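Propionate kinase (Francisella tularensis subsp. tularensis, PDB 3KHY) probably catalyses the reversible, magnesium-dependent transfer of a phosphoryl group from ATP to acetate or propionate, as a homodimeric kinase of the acetokinase family. Local coordinates at residues 273-276 with 277-280; 326-329 with 330-333; 343-347 with 348-352. All blocks are in the same frame, centred on the assembly; numbering follows the deposited sequence.

Contact 1 (273-276 with 277-280)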
loop_
_atom_site.group_PDB
_atom_site.type_symbol
_atom_site.label_atom_id
_atom_site.label_comp_id
_atom_site.label_asym_id
_atom_site.label_seq_id
_atom_site.Cartn_x
_atom_site.Cartn_y
_atom_site.Cartn_z
ATOM N N ASN A 273 16.568 -6.263 14.286
ATOM C CA ASN A 273 15.437 -6.942 13.647
ATOM C C ASN A 273 14.500 -7.625 14.641
ATOM O O ASN A 273 13.328 -7.837 14.354
ATOM C CB ASN A 273 15.924 -7.971 12.627
ATOM C CG ASN A 273 16.652 -9.132 13.278
ATOM O OD1 ASN A 273 17.723 -8.960 13.849
ATOM N ND2 ASN A 273 16.058 -10.320 13.212
ATOM N N ASP A 274 15.024 -7.969 15.810
ATOM C CA ASP A 274 14.264 -8.732 16.805
ATOM C C ASP A 274 13.420 -7.791 17.672
ATOM O O ASP A 274 13.961 -6.961 18.393
ATOM C CB ASP A 274 15.236 -9.548 17.670
ATOM C CG ASP A 274 14.535 -10.361 18.752
ATOM O OD1 ASP A 274 13.325 -10.167 18.995
ATOM O OD2 ASP A 274 15.213 -11.197 19.375
HETATM N N MSE A 275 12.097 -7.914 17.595
HETATM C CA MSE A 275 11.206 -6.986 18.310
HETATM C C MSE A 275 11.438 -6.943 19.819
HETATM O O MSE A 275 11.250 -5.893 20.447
HETATM C CB MSE A 275 9.731 -7.278 18.024
HETATM C CG MSE A 275 8.769 -6.303 18.755
HETATM SE SE MSE A 275 9.102 -4.396 18.400
HETATM C CE MSE A 275 7.791 -4.130 16.941
ATOM N N ARG A 276 11.830 -8.073 20.399
ATOM C CA ARG A 276 12.155 -8.119 21.821
ATOM C C ARG A 276 13.311 -7.176 22.155
ATOM O O ARG A 276 13.264 -6.456 23.151
ATOM C CB ARG A 276 12.512 -9.538 22.253
ATOM C CG ARG A 276 11.416 -10.557 22.012
ATOM C CD ARG A 276 11.824 -11.933 22.534
ATOM N NE ARG A 276 10.704 -12.873 22.538
ATOM C CZ ARG A 276 10.714 -14.048 23.160
ATOM N NH1 ARG A 276 11.791 -14.433 23.836
ATOM N NH2 ARG A 276 9.647 -14.839 23.111
ATOM N N GLU A 277 14.347 -7.185 21.322
ATOM C CA GLU A 277 15.488 -6.304 21.533
ATOM C C GLU A 277 15.121 -4.857 21.250
ATOM O O GLU A 277 15.568 -3.946 21.954
ATOM C CB GLU A 277 16.669 -6.717 20.659
ATOM C CG GLU A 277 17.178 -8.118 20.941
ATOM C CD GLU A 277 18.502 -8.399 20.258
ATOM O OE1 GLU A 277 19.007 -7.496 19.551
ATOM O OE2 GLU A 277 19.038 -9.517 20.439
ATOM N N VAL A 278 14.326 -4.636 20.205
ATOM C CA VAL A 278 13.838 -3.287 19.941
ATOM C C VAL A 278 13.110 -2.747 21.177
ATOM O O VAL A 278 13.392 -1.644 21.640
ATOM C CB VAL A 278 12.917 -3.232 18.702
ATOM C CG1 VAL A 278 12.380 -1.812 18.499
ATOM C CG2 VAL A 278 13.669 -3.702 17.465
ATOM N N SER A 279 12.199 -3.543 21.734
ATOM C CA SER A 279 11.402 -3.106 22.888
ATOM C C SER A 279 12.301 -2.777 24.078
ATOM O O SER A 279 12.096 -1.782 24.782
ATOM C CB SER A 279 10.387 -4.201 23.287
ATOM O OG SER A 279 9.354 -4.285 22.307
ATOM N N GLN A 280 13.307 -3.617 24.290
ATOM C CA GLN A 280 14.219 -3.440 25.419
ATOM C C GLN A 280 15.059 -2.173 25.262
ATOM O O GLN A 280 15.254 -1.412 26.216
ATOM C CB GLN A 280 15.127 -4.658 25.558
ATOM C CG GLN A 280 14.420 -5.895 26.089
ATOM C CD GLN A 280 15.326 -7.117 26.082
ATOM O OE1 GLN A 280 14.903 -8.218 25.729
ATOM N NE2 GLN A 280 16.584 -6.924 26.465
HETATM O O HOH W 1 17.963 -7.699 16.854
#
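D274 and E277 meet at the first turn of helix 275-283, where D274 is the N-cap. The capping bond is local: R276 N donates to D274 OD1 at 2.9 Å, from above the carboxylate plane. A short acidic side chain suits this place, since its CG stands anti to the backbone N (chi1 179°) and the carboxylate turns back toward the amides of the first turn. D274, M275 and R276 are predicted to bind ATP.

Backbone bonds carry the helix onward. V278 N reaches D274 O at 3.0 Å, S279 N reaches M275 O at 2.8 Å, and Q280 N follows with R276 O.

Apolar contact is made on the buried side. The selenium of selenomethionine M275 lies 4.0 Å from V278 CB, and both side chains also pack on I293 of helix 287-307, which suits their lack of polar groups.

Charge gathers at the exposed side. The side chains of D274 and E277 cross at about a right angle, and D274 OD2 stays 4.3 Å from E277 OE2, a proximity of like charges that may be unfavourable. One water links this corner, accepting from D274 N and donating to N273 OD1 and, at 2.9 Å, to E277 OE1.

Contact 2 (326-329 with 330-333); sequences NAAN and IRKN
A327 and I330 touch through their side chains, A327 CB lying 3.7 Å from I330 CG1. Beside them, N329 and I330 run side by side and point the same way, with N329 ND2 3.6 Å from I330 CD1. The asparagine reaches this place because its CG sits between the backbone N and the carbonyl carbon (chi1 62°). On the other flank R331 folds back along the chain: a bend at chi3 (-60°) lays one face of its guanidinium over the A327-A328 backbone, and NH2 comes within 3.6 Å of A328 CA.

These contacts belong to the N-terminal turn of helix 328-337, with A327 as N-cap, following the short helix 321-326, whose G322 and G324 are, with N326, predicted to bind ATP. A327 O accepts from R331 N at 3.2 Å, nearly straight at the hydrogen (172°), and more weakly from I330 N. An alanine here has no side-chain acceptor for the first amides, but its methyl packs directly on the isoleucine.

Further out, partners fix the polar ends. R331 is held by three acceptors: G324 O at NH1, N350 OD1 at NE and S353 OG at NH2, enough to set the rotation of the guanidinium and tie helix 321-326 to helix 328-337. N329 ND2 bonds to S279 OG, while I330 packs against I293 and F296 of helix 287-307.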
loop_
_atom_site.group_PDB
_atom_site.type_symbol
_atom_site.label_atom_id
_atom_site.label_comp_id
_atom_site.label_asym_id
_atom_site.label_seq_id
_atom_site.Cartn_x
_atom_site.Cartn_y
_atom_site.Cartn_z
ATOM N N ASN A 326 3.016 -12.579 22.584
ATOM C CA ASN A 326 3.920 -12.394 23.713
ATOM C C ASN A 326 4.236 -10.950 24.095
ATOM O O ASN A 326 4.571 -10.677 25.244
ATOM C CB ASN A 326 5.222 -13.147 23.445
ATOM C CG ASN A 326 5.004 -14.643 23.346
ATOM O OD1 ASN A 326 4.530 -15.262 24.295
ATOM N ND2 ASN A 326 5.327 -15.225 22.190
ATOM N N ALA A 327 4.134 -10.037 23.137
ATOM C CA ALA A 327 4.559 -8.649 23.364
ATOM C C ALA A 327 3.424 -7.744 23.881
ATOM O O ALA A 327 2.763 -7.077 23.103
ATOM C CB ALA A 327 5.173 -8.071 22.072
ATOM N N ALA A 328 3.202 -7.712 25.195
ATOM C CA ALA A 328 2.106 -6.909 25.744
ATOM C C ALA A 328 2.259 -5.432 25.409
ATOM O O ALA A 328 1.275 -4.749 25.160
ATOM C CB ALA A 328 1.989 -7.100 27.276
ATOM N N ASN A 329 3.488 -4.930 25.431
ATOM C CA ASN A 329 3.731 -3.514 25.164
ATOM C C ASN A 329 3.339 -3.123 23.734
ATOM O O ASN A 329 2.838 -2.024 23.480
ATOM C CB ASN A 329 5.213 -3.178 25.408
ATOM C CG ASN A 329 6.158 -3.946 24.465
ATOM O OD1 ASN A 329 6.099 -5.178 24.362
ATOM N ND2 ASN A 329 7.025 -3.211 23.768
ATOM N N ILE A 330 3.588 -4.027 22.795
ATOM C CA ILE A 330 3.268 -3.771 21.400
ATOM C C ILE A 330 1.757 -3.794 21.143
ATOM O O ILE A 330 1.226 -2.953 20.429
ATOM C CB ILE A 330 3.945 -4.792 20.462
ATOM C CG1 ILE A 330 5.462 -4.693 20.579
ATOM C CG2 ILE A 330 3.490 -4.564 19.033
ATOM C CD1 ILE A 330 6.025 -3.332 20.276
ATOM N N ARG A 331 1.069 -4.765 21.724
ATOM C CA ARG A 331 -0.382 -4.797 21.627
ATOM C C ARG A 331 -0.982 -3.526 22.246
ATOM O O ARG A 331 -1.896 -2.933 21.689
ATOM C CB ARG A 331 -0.924 -6.046 22.341
ATOM C CG ARG A 331 -0.523 -7.386 21.687
ATOM C CD ARG A 331 -1.355 -8.546 22.284
ATOM N NE ARG A 331 -1.149 -8.652 23.738
ATOM C CZ ARG A 331 -0.473 -9.615 24.359
ATOM N NH1 ARG A 331 0.088 -10.619 23.685
ATOM N NH2 ARG A 331 -0.368 -9.583 25.684
ATOM N N LYS A 332 -0.463 -3.116 23.403
ATOM C CA LYS A 332 -0.943 -1.900 24.060
ATOM C C LYS A 332 -0.767 -0.682 23.139
ATOM O O LYS A 332 -1.635 0.178 23.041
ATOM C CB LYS A 332 -0.194 -1.681 25.372
ATOM C CG LYS A 332 -0.397 -0.299 25.997
ATOM C CD LYS A 332 0.443 -0.148 27.264
ATOM C CE LYS A 332 0.185 1.185 27.951
ATOM N NZ LYS A 332 1.106 1.413 29.110
ATOM N N ASN A 333 0.369 -0.625 22.463
ATOM C CA ASN A 333 0.669 0.505 21.610
ATOM C C ASN A 333 -0.295 0.511 20.425
ATOM O O ASN A 333 -0.892 1.535 20.099
ATOM C CB ASN A 333 2.123 0.442 21.139
ATOM C CG ASN A 333 2.549 1.694 20.395
ATOM O OD1 ASN A 333 1.868 2.152 19.473
ATOM N ND2 ASN A 333 3.685 2.255 20.789
#

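Contact 3 (343-347 with 348-352)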
loop_
_atom_site.group_PDB
_atom_site.type_symbol
_atom_site.label_atom_id
_atom_site.label_comp_id
_atom_site.label_asym_id
_atom_site.label_seq_id
_atom_site.Cartn_x
_atom_site.Cartn_y
_atom_site.Cartn_z
ATOM N N PHE A 343 -11.676 0.752 20.362
ATOM C CA PHE A 343 -10.845 -0.294 20.961
ATOM C C PHE A 343 -10.203 0.236 22.233
ATOM O O PHE A 343 -9.663 1.346 22.252
ATOM C CB PHE A 343 -9.722 -0.743 20.002
ATOM C CG PHE A 343 -10.216 -1.428 18.750
ATOM C CD1 PHE A 343 -10.541 -0.692 17.622
ATOM C CD2 PHE A 343 -10.343 -2.810 18.704
ATOM C CE1 PHE A 343 -10.995 -1.316 16.460
ATOM C CE2 PHE A 343 -10.807 -3.444 17.554
ATOM C CZ PHE A 343 -11.126 -2.696 16.429
HETATM N N MSE A 344 -10.238 -0.566 23.293
HETATM C CA MSE A 344 -9.623 -0.184 24.567
HETATM C C MSE A 344 -9.100 -1.425 25.241
HETATM O O MSE A 344 -9.821 -2.418 25.357
HETATM C CB MSE A 344 -10.647 0.464 25.499
HETATM C CG MSE A 344 -11.307 1.707 24.919
HETATM SE SE MSE A 344 -10.071 3.222 24.938
HETATM C CE MSE A 344 -9.395 3.031 26.766
ATOM N N ILE A 345 -7.868 -1.352 25.729
ATOM C CA ILE A 345 -7.225 -2.516 26.308
ATOM C C ILE A 345 -7.435 -2.544 27.813
ATOM O O ILE A 345 -7.621 -1.498 28.435
ATOM C CB ILE A 345 -5.719 -2.507 25.988
ATOM C CG1 ILE A 345 -5.229 -3.927 25.670
ATOM C CG2 ILE A 345 -4.932 -1.816 27.104
ATOM C CD1 ILE A 345 -3.881 -3.972 25.015
ATOM N N ASP A 346 -7.444 -3.745 28.389
ATOM C CA ASP A 346 -7.407 -3.907 29.843
ATOM C C ASP A 346 -5.985 -4.307 30.207
ATOM O O ASP A 346 -5.484 -5.345 29.756
ATOM C CB ASP A 346 -8.389 -4.988 30.305
ATOM C CG ASP A 346 -8.327 -5.228 31.811
ATOM O OD1 ASP A 346 -7.328 -5.813 32.288
ATOM O OD2 ASP A 346 -9.275 -4.825 32.519
ATOM N N HIS A 347 -5.319 -3.488 31.010
ATOM C CA HIS A 347 -3.889 -3.685 31.217
ATOM C C HIS A 347 -3.511 -4.992 31.911
ATOM O O HIS A 347 -2.558 -5.648 31.508
ATOM C CB HIS A 347 -3.261 -2.462 31.890
ATOM C CG HIS A 347 -3.273 -1.247 31.013
ATOM N ND1 HIS A 347 -2.541 -1.170 29.847
ATOM C CD2 HIS A 347 -3.953 -0.078 31.108
ATOM C CE1 HIS A 347 -2.758 0.000 29.270
ATOM N NE2 HIS A 347 -3.609 0.682 30.015
ATOM N N GLN A 348 -4.261 -5.382 32.938
ATOM C CA GLN A 348 -3.927 -6.599 33.671
ATOM C C GLN A 348 -4.182 -7.845 32.798
ATOM O O GLN A 348 -3.378 -8.774 32.777
ATOM C CB GLN A 348 -4.666 -6.637 35.025
ATOM C CG GLN A 348 -4.462 -7.904 35.856
ATOM C CD GLN A 348 -3.049 -8.042 36.427
ATOM O OE1 GLN A 348 -2.293 -7.069 36.501
ATOM N NE2 GLN A 348 -2.693 -9.263 36.841
ATOM N N LYS A 349 -5.281 -7.861 32.057
ATOM C CA LYS A 349 -5.523 -8.961 31.120
ATOM C C LYS A 349 -4.448 -8.997 30.041
ATOM O O LYS A 349 -3.934 -10.058 29.700
ATOM C CB LYS A 349 -6.927 -8.862 30.503
ATOM C CG LYS A 349 -8.026 -9.072 31.548
ATOM C CD LYS A 349 -9.409 -8.565 31.124
ATOM C CE LYS A 349 -10.443 -8.840 32.245
ATOM N NZ LYS A 349 -11.781 -8.165 32.065
ATOM N N ASN A 350 -4.092 -7.831 29.513
ATOM C CA ASN A 350 -3.016 -7.759 28.530
ATOM C C ASN A 350 -1.706 -8.309 29.109
ATOM O O ASN A 350 -0.973 -9.032 28.435
ATOM C CB ASN A 350 -2.829 -6.315 28.039
ATOM C CG ASN A 350 -1.851 -6.211 26.893
ATOM O OD1 ASN A 350 -1.806 -7.084 26.020
ATOM N ND2 ASN A 350 -1.066 -5.129 26.874
ATOM N N SER A 351 -1.429 -7.992 30.370
ATOM C CA SER A 351 -0.154 -8.371 30.973
ATOM C C SER A 351 0.032 -9.880 30.996
ATOM O O SER A 351 1.157 -10.371 30.936
ATOM C CB SER A 351 -0.012 -7.797 32.393
ATOM O OG SER A 351 -0.850 -8.495 33.300
ATOM N N ASN A 352 -1.065 -10.622 31.082
ATOM C CA ASN A 352 -0.975 -12.075 31.009
ATOM C C ASN A 352 -1.382 -12.681 29.667
ATOM O O ASN A 352 -1.632 -13.885 29.581
ATOM C CB ASN A 352 -1.765 -12.723 32.149
ATOM C CG ASN A 352 -1.038 -12.616 33.474
ATOM O OD1 ASN A 352 0.158 -12.884 33.552
ATOM N ND2 ASN A 352 -1.747 -12.194 34.511
HETATM O O HOH W 2 -11.818 -4.783 31.754
HETATM O O HOH W 3 -0.941 -3.226 28.874
#
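D346 caps helix 347-351 by turning its carboxylate back over the first turn: CG stands anti to the backbone N (chi1 177°), which brings OD1 to 2.9 Å from K349 N. That bond is nearly straight (175°) and meets OD1 on its anti side. Aspartate suits an N-cap because its short side chain spans this gap with a charged acceptor.

The K349 chain stays extended beyond CG and crosses the carboxylate, its CD 3.6 Å from D346 CG. The ammonium NZ ends 4.2 Å from D346 OD2, beyond a salt bridge, and a water spans the ends, donating to OD2 and accepting weakly from NZ.

S351 tucks OG between its own N and carbonyl carbon (chi1 73°), whence it donates to Q348 O at 2.6 Å.

I345 brings its CD1 to 3.6 Å from N350 CG, and its CG2 lies over one face of the H347 ring, toward the rim. A second water, in plane at the ring's edge, joins H347 ND1 to N350 ND2. An amide suits buried N350: ND2 also donates to A328 O, while OD1 is bonded to R331.

The carboxylate should interact favourably with the helix dipole; its water-bridged lysine is consistent with a loose, solvent-mediated pairing.

Overall arrangement
All three contacts are first turns of helices, but they differ in burial and in how they are capped. Contacts 1 and 2 are partly buried and share helix 287-307 as a packing partner; contact 3 lies on the surface. Aspartates cap the helices in contacts 1 and 3, whereas contact 2 starts from an alanine and has instead an arginine that bonds back to the preceding short helix. Contact 2 is the middle piece, joined to each of its neighbours by packing and by probable hydrogen bonds of side chains. Contacts 1 and 3 do not touch, their nearest atoms about 11 Å apart. Predicted ATP-binding residues fall in contacts 1 and 2.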